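Thermosome subunit (PDB 3AQ1) probably acts as an ATP-dependent protein-folding chaperone of the group II chaperonin family, binding and hydrolysing ATP and engaging unfolded proteins. Local coordinates at residues Lys121-Ala126 / Ser160-Glu165; Ala126-Ala131 / Asn343-Val348. One frame throughout, in Å; residues are numbered along the deposited sequence.

Interaction 1. Residues Lys121-Ala126 / Ser160-Glu165; sequences KEKLSA and SIDDSE
Lys123 and Leu124, near the start of helix 121-132, meet Ile161 and Asp162 of the short 3-10 turn that links strands 151-157 and 165-167, probably within the intermediate domain of the chaperonin fold. Ile161 is the apolar wedge, and its two branches divide the work. With CG1 anti to the backbone N (chi1 -170°) and the chain extended beyond it, Ile161 CD1 reaches the helix, 3.5 Å from Leu124 CD1, the side chains crossing at about a right angle. The other branch, CG2, lies against the stem of Lys123, 3.6 Å from Lys123 CB and 3.4 Å from Lys123 CD. Past this methyl the lysine stays extended, carrying its ammonium to the carboxylate of Asp162. Lys123 NZ and Asp162 OD2 form a salt bridge of 3.1 Å, weak as a hydrogen bond and set between two exposed residues. Replacing Ile161 by an alanine would probably open a gap beside Leu124 and leave the lysine stem without its apolar support. Within the turn, Ser160 N donates almost straight (174°) to Asp163 OD2, arriving from above the carboxylate plane. Beneath the contact, Leu124 packs on Leu338 and Ala341 of helix 332-355 and on Ile112, while Ser164 OG bonds to His328 N and Glu165 pairs through its backbone with Leu326, both on strand 323-329.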
ATOM      1  N   LYS A 121      17.097  -6.593   7.001  1.00 55.77           N
ATOM      2  CA  LYS A 121      15.714  -6.918   7.363  1.00 51.76           C
ATOM      3  C   LYS A 121      15.222  -6.233   8.654  1.00 54.03           C
ATOM      4  O   LYS A 121      14.163  -5.611   8.672  1.00 54.68           O
ATOM      5  CB  LYS A 121      15.535  -8.443   7.402  1.00 46.77           C
ATOM      6  CG  LYS A 121      14.199  -8.930   7.913  1.00 54.36           C
ATOM      7  CD  LYS A 121      13.705 -10.071   7.046  1.00 66.28           C
ATOM      8  CE  LYS A 121      12.685 -10.924   7.765  1.00 70.28           C
ATOM      9  NZ  LYS A 121      12.024 -11.868   6.811  1.00 74.42           N
ATOM     10  N   GLU A 122      15.993  -6.325   9.728  1.00 55.35           N
ATOM     11  CA  GLU A 122      15.602  -5.677  10.977  1.00 51.15           C
ATOM     12  C   GLU A 122      15.424  -4.165  10.831  1.00 53.28           C
ATOM     13  O   GLU A 122      14.389  -3.619  11.203  1.00 57.14           O
ATOM     14  CB  GLU A 122      16.618  -5.969  12.084  1.00 52.19           C
ATOM     15  CG  GLU A 122      16.763  -7.442  12.445  1.00 61.70           C
ATOM     16  CD  GLU A 122      17.628  -8.239  11.465  1.00 77.69           C
ATOM     17  OE1 GLU A 122      18.421  -7.640  10.699  1.00 81.85           O
ATOM     18  OE2 GLU A 122      17.519  -9.484  11.479  1.00 86.10           O
ATOM     19  N   LYS A 123      16.445  -3.498  10.295  1.00 49.20           N
ATOM     20  CA  LYS A 123      16.464  -2.038  10.210  1.00 43.29           C
ATOM     21  C   LYS A 123      15.447  -1.468   9.227  1.00 50.32           C
ATOM     22  O   LYS A 123      14.842  -0.431   9.493  1.00 49.64           O
ATOM     23  CB  LYS A 123      17.867  -1.512   9.871  1.00 37.62           C
ATOM     24  CG  LYS A 123      18.887  -1.589  11.014  1.00 41.78           C
ATOM     25  CD  LYS A 123      20.314  -1.418  10.479  1.00 55.03           C
ATOM     26  CE  LYS A 123      21.397  -1.664  11.535  1.00 58.51           C
ATOM     27  NZ  LYS A 123      22.759  -1.683  10.910  1.00 56.68           N
ATOM     28  N   LEU A 124      15.255  -2.129   8.093  1.00 48.38           N
ATOM     29  CA  LEU A 124      14.261  -1.649   7.143  1.00 46.74           C
ATOM     30  C   LEU A 124      12.837  -1.829   7.689  1.00 47.59           C
ATOM     31  O   LEU A 124      11.933  -1.059   7.370  1.00 50.82           O
ATOM     32  CB  LEU A 124      14.413  -2.333   5.791  1.00 38.65           C
ATOM     33  CG  LEU A 124      13.701  -1.580   4.674  1.00 37.86           C
ATOM     34  CD1 LEU A 124      14.309  -0.182   4.496  1.00 31.66           C
ATOM     35  CD2 LEU A 124      13.761  -2.363   3.393  1.00 35.85           C
ATOM     36  N   SER A 125      12.647  -2.835   8.527  1.00 38.69           N
ATOM     37  CA  SER A 125      11.349  -3.071   9.143  1.00 47.94           C
ATOM     38  C   SER A 125      10.998  -1.952  10.121  1.00 47.48           C
ATOM     39  O   SER A 125       9.884  -1.429  10.127  1.00 47.04           O
ATOM     40  CB  SER A 125      11.344  -4.423   9.860  1.00 49.62           C
ATOM     41  OG  SER A 125      11.464  -5.472   8.928  1.00 49.70           O
ATOM     42  N   ALA A 126      11.971  -1.606  10.951  1.00 37.39           N
ATOM     43  CA  ALA A 126      11.849  -0.503  11.882  1.00 42.90           C
ATOM     44  C   ALA A 126      11.502   0.788  11.152  1.00 38.35           C
ATOM     45  O   ALA A 126      10.647   1.553  11.580  1.00 44.01           O
ATOM     46  CB  ALA A 126      13.139  -0.337  12.651  1.00 21.22           C
ATOM     47  N   SER A 160      24.725   4.388   5.885  1.00 59.25           N
ATOM     48  CA  SER A 160      24.019   3.218   6.385  1.00 52.44           C
ATOM     49  C   SER A 160      22.516   3.478   6.369  1.00 60.36           C
ATOM     50  O   SER A 160      22.072   4.624   6.371  1.00 64.49           O
ATOM     51  CB  SER A 160      24.512   2.892   7.809  1.00 59.22           C
ATOM     52  OG  SER A 160      23.532   2.272   8.635  1.00 55.82           O
ATOM     53  N   ILE A 161      21.723   2.416   6.350  1.00 56.76           N
ATOM     54  CA  ILE A 161      20.283   2.573   6.424  1.00 52.94           C
ATOM     55  C   ILE A 161      19.915   3.282   7.726  1.00 63.51           C
ATOM     56  O   ILE A 161      18.817   3.810   7.872  1.00 66.37           O
ATOM     57  CB  ILE A 161      19.603   1.219   6.378  1.00 49.53           C
ATOM     58  CG1 ILE A 161      18.100   1.369   6.213  1.00 40.66           C
ATOM     59  CG2 ILE A 161      19.916   0.441   7.630  1.00 53.18           C
ATOM     60  CD1 ILE A 161      17.422   0.045   6.102  1.00 49.75           C
ATOM     61  N   ASP A 162      20.848   3.284   8.672  1.00 74.06           N
ATOM     62  CA  ASP A 162      20.640   3.922   9.972  1.00 78.33           C
ATOM     63  C   ASP A 162      20.655   5.454   9.868  1.00 66.92           C
ATOM     64  O   ASP A 162      20.128   6.152  10.733  1.00 69.68           O
ATOM     65  CB  ASP A 162      21.708   3.456  10.972  1.00 90.09           C
ATOM     66  CG  ASP A 162      21.415   2.082  11.561  1.00 97.19           C
ATOM     67  OD1 ASP A 162      20.227   1.776  11.830  1.00 80.49           O
ATOM     68  OD2 ASP A 162      22.388   1.320  11.774  1.00111.64           O
ATOM     69  N   ASP A 163      21.271   5.964   8.808  1.00 49.84           N
ATOM     70  CA  ASP A 163      21.336   7.390   8.564  1.00 48.48           C
ATOM     71  C   ASP A 163      20.087   7.837   7.816  1.00 60.04           C
ATOM     72  O   ASP A 163      19.995   8.983   7.403  1.00 67.43           O
ATOM     73  CB  ASP A 163      22.559   7.749   7.711  1.00 59.95           C
ATOM     74  CG  ASP A 163      23.869   7.308   8.330  1.00 80.67           C
ATOM     75  OD1 ASP A 163      23.963   7.273   9.578  1.00 94.75           O
ATOM     76  OD2 ASP A 163      24.810   7.007   7.557  1.00 79.48           O
ATOM     77  N   SER A 164      19.133   6.941   7.608  1.00 60.91           N
ATOM     78  CA  SER A 164      17.900   7.354   6.946  1.00 61.39           C
ATOM     79  C   SER A 164      17.114   8.340   7.816  1.00 55.91           C
ATOM     80  O   SER A 164      17.098   8.232   9.038  1.00 55.45           O
ATOM     81  CB  SER A 164      17.059   6.138   6.544  1.00 57.47           C
ATOM     82  OG  SER A 164      17.668   5.460   5.452  1.00 55.06           O
ATOM     83  N   GLU A 165      16.489   9.326   7.190  1.00 54.06           N
ATOM     84  CA  GLU A 165      15.753  10.329   7.949  1.00 57.41           C
ATOM     85  C   GLU A 165      14.264  10.301   7.655  1.00 55.92           C
ATOM     86  O   GLU A 165      13.832   9.950   6.554  1.00 47.69           O
ATOM     87  CB  GLU A 165      16.288  11.735   7.670  1.00 59.89           C
ATOM     88  CG  GLU A 165      17.720  11.971   8.086  1.00 55.81           C
ATOM     89  CD  GLU A 165      18.249  13.306   7.597  1.00 66.28           C
ATOM     90  OE1 GLU A 165      19.052  13.336   6.635  1.00 73.71           O
ATOM     91  OE2 GLU A 165      17.852  14.329   8.178  1.00 73.95           O
TER

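Interaction 2. Residues Ala126-Ala131 / Asn343-Val348; sequences ALTVKA and NDALHV
Thr128 faces Ala345 and Leu346 where helix 121-132 crosses helix 332-355. Two contacts join methyl to methyl: Thr128 CG2 lies 4.0 Å from Leu346 CD2, and one turn on, Ala131 CB touches Leu346 CD2 at 3.9 Å. The CB of Leu346 does not itself point at helix 121-132; its CD2 comes nearer and touches both Thr128 and Ala131.

Other van der Waals contacts set a carbon against a polar atom. Thr128 CG2, anti to its own backbone N, sits over the backbone of the second helix, 3.6 Å from Leu346 N. The methyl of Ala345 is met by the other branch of the threonine, Thr128 OG1 standing 3.4 Å from Ala345 CB. Leu346 CD2 lies 3.8 Å from the carbonyl oxygen Thr128 O.

The segments run in roughly the same direction, their axes crossing at -47° and coming within 9.2 Å. The two alanines and the short threonine are consistent with the approach of Thr128 CA to Leu346 CA, 5.5 Å. This is plain helix-helix packing, consistent with the intermediate domain that links the equatorial and apical domains in group II chaperonins; all four touching residues are buried.

The one polar side-chain group in the contact, Thr128 OG1, bonds back to Leu124 O one turn earlier in its own helix, which satisfies the buried hydroxyl and fixes the rotation that presents CG2 to the neighbouring helix.

Neighbouring elements also pack here: Thr128 touches Ala108 of helix 101-109, Ala345 rests on Ala111 and Ile112, and Leu346 and Ala131 both reach Ile151 of strand 151-157, with Ile153 also against Leu346.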
ATOM      1  N   ALA A 126      11.971  -1.606  10.951  1.00 37.39           N
ATOM      2  CA  ALA A 126      11.849  -0.503  11.882  1.00 42.90           C
ATOM      3  C   ALA A 126      11.502   0.788  11.152  1.00 38.35           C
ATOM      4  O   ALA A 126      10.647   1.553  11.580  1.00 44.01           O
ATOM      5  CB  ALA A 126      13.139  -0.337  12.651  1.00 21.22           C
ATOM      6  N   LEU A 127      12.186   1.023  10.046  1.00 42.63           N
ATOM      7  CA  LEU A 127      11.995   2.240   9.287  1.00 44.69           C
ATOM      8  C   LEU A 127      10.586   2.255   8.700  1.00 42.34           C
ATOM      9  O   LEU A 127       9.892   3.265   8.789  1.00 39.03           O
ATOM     10  CB  LEU A 127      13.064   2.347   8.195  1.00 34.16           C
ATOM     11  CG  LEU A 127      13.070   3.591   7.330  1.00 36.26           C
ATOM     12  CD1 LEU A 127      12.972   4.799   8.228  1.00 34.65           C
ATOM     13  CD2 LEU A 127      14.334   3.628   6.498  1.00 40.50           C
ATOM     14  N   THR A 128      10.166   1.134   8.113  1.00 33.03           N
ATOM     15  CA  THR A 128       8.809   1.012   7.594  1.00 38.07           C
ATOM     16  C   THR A 128       7.745   1.368   8.633  1.00 45.87           C
ATOM     17  O   THR A 128       6.821   2.131   8.358  1.00 48.00           O
ATOM     18  CB  THR A 128       8.497  -0.407   7.147  1.00 34.57           C
ATOM     19  OG1 THR A 128       9.389  -0.789   6.100  1.00 45.67           O
ATOM     20  CG2 THR A 128       7.083  -0.458   6.636  1.00 30.16           C
ATOM     21  N   VAL A 129       7.878   0.793   9.824  1.00 43.44           N
ATOM     22  CA  VAL A 129       6.875   0.928  10.868  1.00 39.31           C
ATOM     23  C   VAL A 129       6.803   2.366  11.413  1.00 46.54           C
ATOM     24  O   VAL A 129       5.725   2.897  11.682  1.00 46.71           O
ATOM     25  CB  VAL A 129       7.107  -0.128  11.987  1.00 39.02           C
ATOM     26  CG1 VAL A 129       6.274   0.165  13.223  1.00 40.82           C
ATOM     27  CG2 VAL A 129       6.786  -1.517  11.469  1.00 44.78           C
ATOM     28  N   LYS A 130       7.961   2.997  11.537  1.00 44.05           N
ATOM     29  CA  LYS A 130       8.053   4.360  12.030  1.00 39.97           C
ATOM     30  C   LYS A 130       7.472   5.377  11.038  1.00 49.33           C
ATOM     31  O   LYS A 130       6.920   6.398  11.438  1.00 57.93           O
ATOM     32  CB  LYS A 130       9.509   4.667  12.332  1.00 30.54           C
ATOM     33  CG  LYS A 130       9.793   6.070  12.775  1.00 47.29           C
ATOM     34  CD  LYS A 130      11.238   6.177  13.227  1.00 59.40           C
ATOM     35  CE  LYS A 130      11.621   7.598  13.600  1.00 67.80           C
ATOM     36  NZ  LYS A 130      13.086   7.685  13.897  1.00 74.06           N
ATOM     37  N   ALA A 131       7.610   5.091   9.747  1.00 47.31           N
ATOM     38  CA  ALA A 131       7.073   5.935   8.689  1.00 41.20           C
ATOM     39  C   ALA A 131       5.560   5.778   8.623  1.00 56.18           C
ATOM     40  O   ALA A 131       4.820   6.764   8.676  1.00 59.11           O
ATOM     41  CB  ALA A 131       7.699   5.561   7.351  1.00 25.96           C
ATOM     42  N   ASN A 343       8.972   0.160  -0.334  1.00 46.47           N
ATOM     43  CA  ASN A 343       7.676   0.383  -0.960  1.00 47.62           C
ATOM     44  C   ASN A 343       6.717  -0.764  -0.669  1.00 49.48           C
ATOM     45  O   ASN A 343       5.582  -0.537  -0.303  1.00 52.33           O
ATOM     46  CB  ASN A 343       7.803   0.632  -2.467  1.00 53.13           C
ATOM     47  CG  ASN A 343       7.515   2.070  -2.839  1.00 74.55           C
ATOM     48  OD1 ASN A 343       6.471   2.617  -2.474  1.00 81.60           O
ATOM     49  ND2 ASN A 343       8.440   2.697  -3.568  1.00 80.10           N
ATOM     50  N   ASP A 344       7.176  -2.003  -0.803  1.00 49.91           N
ATOM     51  CA  ASP A 344       6.303  -3.127  -0.506  1.00 49.43           C
ATOM     52  C   ASP A 344       5.915  -3.177   0.961  1.00 49.12           C
ATOM     53  O   ASP A 344       4.737  -3.307   1.289  1.00 51.73           O
ATOM     54  CB  ASP A 344       6.939  -4.445  -0.926  1.00 54.42           C
ATOM     55  CG  ASP A 344       6.980  -4.613  -2.415  1.00 59.03           C
ATOM     56  OD1 ASP A 344       6.143  -3.992  -3.101  1.00 63.62           O
ATOM     57  OD2 ASP A 344       7.857  -5.359  -2.898  1.00 66.57           O
ATOM     58  N   ALA A 345       6.905  -3.071   1.843  1.00 40.73           N
ATOM     59  CA  ALA A 345       6.636  -3.160   3.273  1.00 38.79           C
ATOM     60  C   ALA A 345       5.682  -2.066   3.746  1.00 44.45           C
ATOM     61  O   ALA A 345       4.781  -2.332   4.536  1.00 51.14           O
ATOM     62  CB  ALA A 345       7.919  -3.136   4.067  1.00 36.74           C
ATOM     63  N   LEU A 346       5.888  -0.839   3.269  1.00 47.28           N
ATOM     64  CA  LEU A 346       5.015   0.275   3.624  1.00 47.77           C
ATOM     65  C   LEU A 346       3.560  -0.092   3.329  1.00 44.43           C
ATOM     66  O   LEU A 346       2.703   0.018   4.199  1.00 49.37           O
ATOM     67  CB  LEU A 346       5.417   1.565   2.887  1.00 46.12           C
ATOM     68  CG  LEU A 346       6.671   2.295   3.384  1.00 43.58           C
ATOM     69  CD1 LEU A 346       7.216   3.258   2.352  1.00 43.65           C
ATOM     70  CD2 LEU A 346       6.439   2.992   4.697  1.00 36.50           C
ATOM     71  N   HIS A 347       3.302  -0.558   2.112  1.00 45.12           N
ATOM     72  CA  HIS A 347       1.962  -0.968   1.683  1.00 53.09           C
ATOM     73  C   HIS A 347       1.347  -2.079   2.523  1.00 56.93           C
ATOM     74  O   HIS A 347       0.219  -1.937   2.993  1.00 58.89           O
ATOM     75  CB  HIS A 347       1.964  -1.359   0.204  1.00 55.29           C
ATOM     76  CG  HIS A 347       1.993  -0.179  -0.721  1.00 84.29           C
ATOM     77  ND1 HIS A 347       0.851   0.361  -1.275  1.00 97.20           N
ATOM     78  CD2 HIS A 347       3.022   0.580  -1.172  1.00 84.60           C
ATOM     79  CE1 HIS A 347       1.180   1.389  -2.038  1.00 96.88           C
ATOM     80  NE2 HIS A 347       2.491   1.544  -1.991  1.00 88.91           N
ATOM     81  N   VAL A 348       2.079  -3.176   2.711  1.00 52.76           N
ATOM     82  CA  VAL A 348       1.579  -4.290   3.513  1.00 55.75           C
ATOM     83  C   VAL A 348       1.196  -3.817   4.913  1.00 51.38           C
ATOM     84  O   VAL A 348       0.108  -4.104   5.406  1.00 62.13           O
ATOM     85  CB  VAL A 348       2.596  -5.455   3.626  1.00 52.34           C
ATOM     86  CG1 VAL A 348       1.958  -6.619   4.339  1.00 45.57           C
ATOM     87  CG2 VAL A 348       3.056  -5.892   2.255  1.00 56.55           C
TER

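Interactions 1 and 2 use successive turns of helix 121-132 and share Ala126, their centres about 11 Å apart. The threonine hydroxyl bond within that helix joins the two turns. A direct packing contact also connects them, Ser164 CB of the 160-165 turn lying 3.7 Å from Leu127 CD2. Helix 332-355 is a partner in interaction 2 and also packs against Leu124 of interaction 1, a little before its 343-348 segment. Interaction 2 is wholly buried, about 9 Å from the centre of the chain to its own centre; interaction 1, at about 19 Å, is partly exposed and ends in a surface salt bridge.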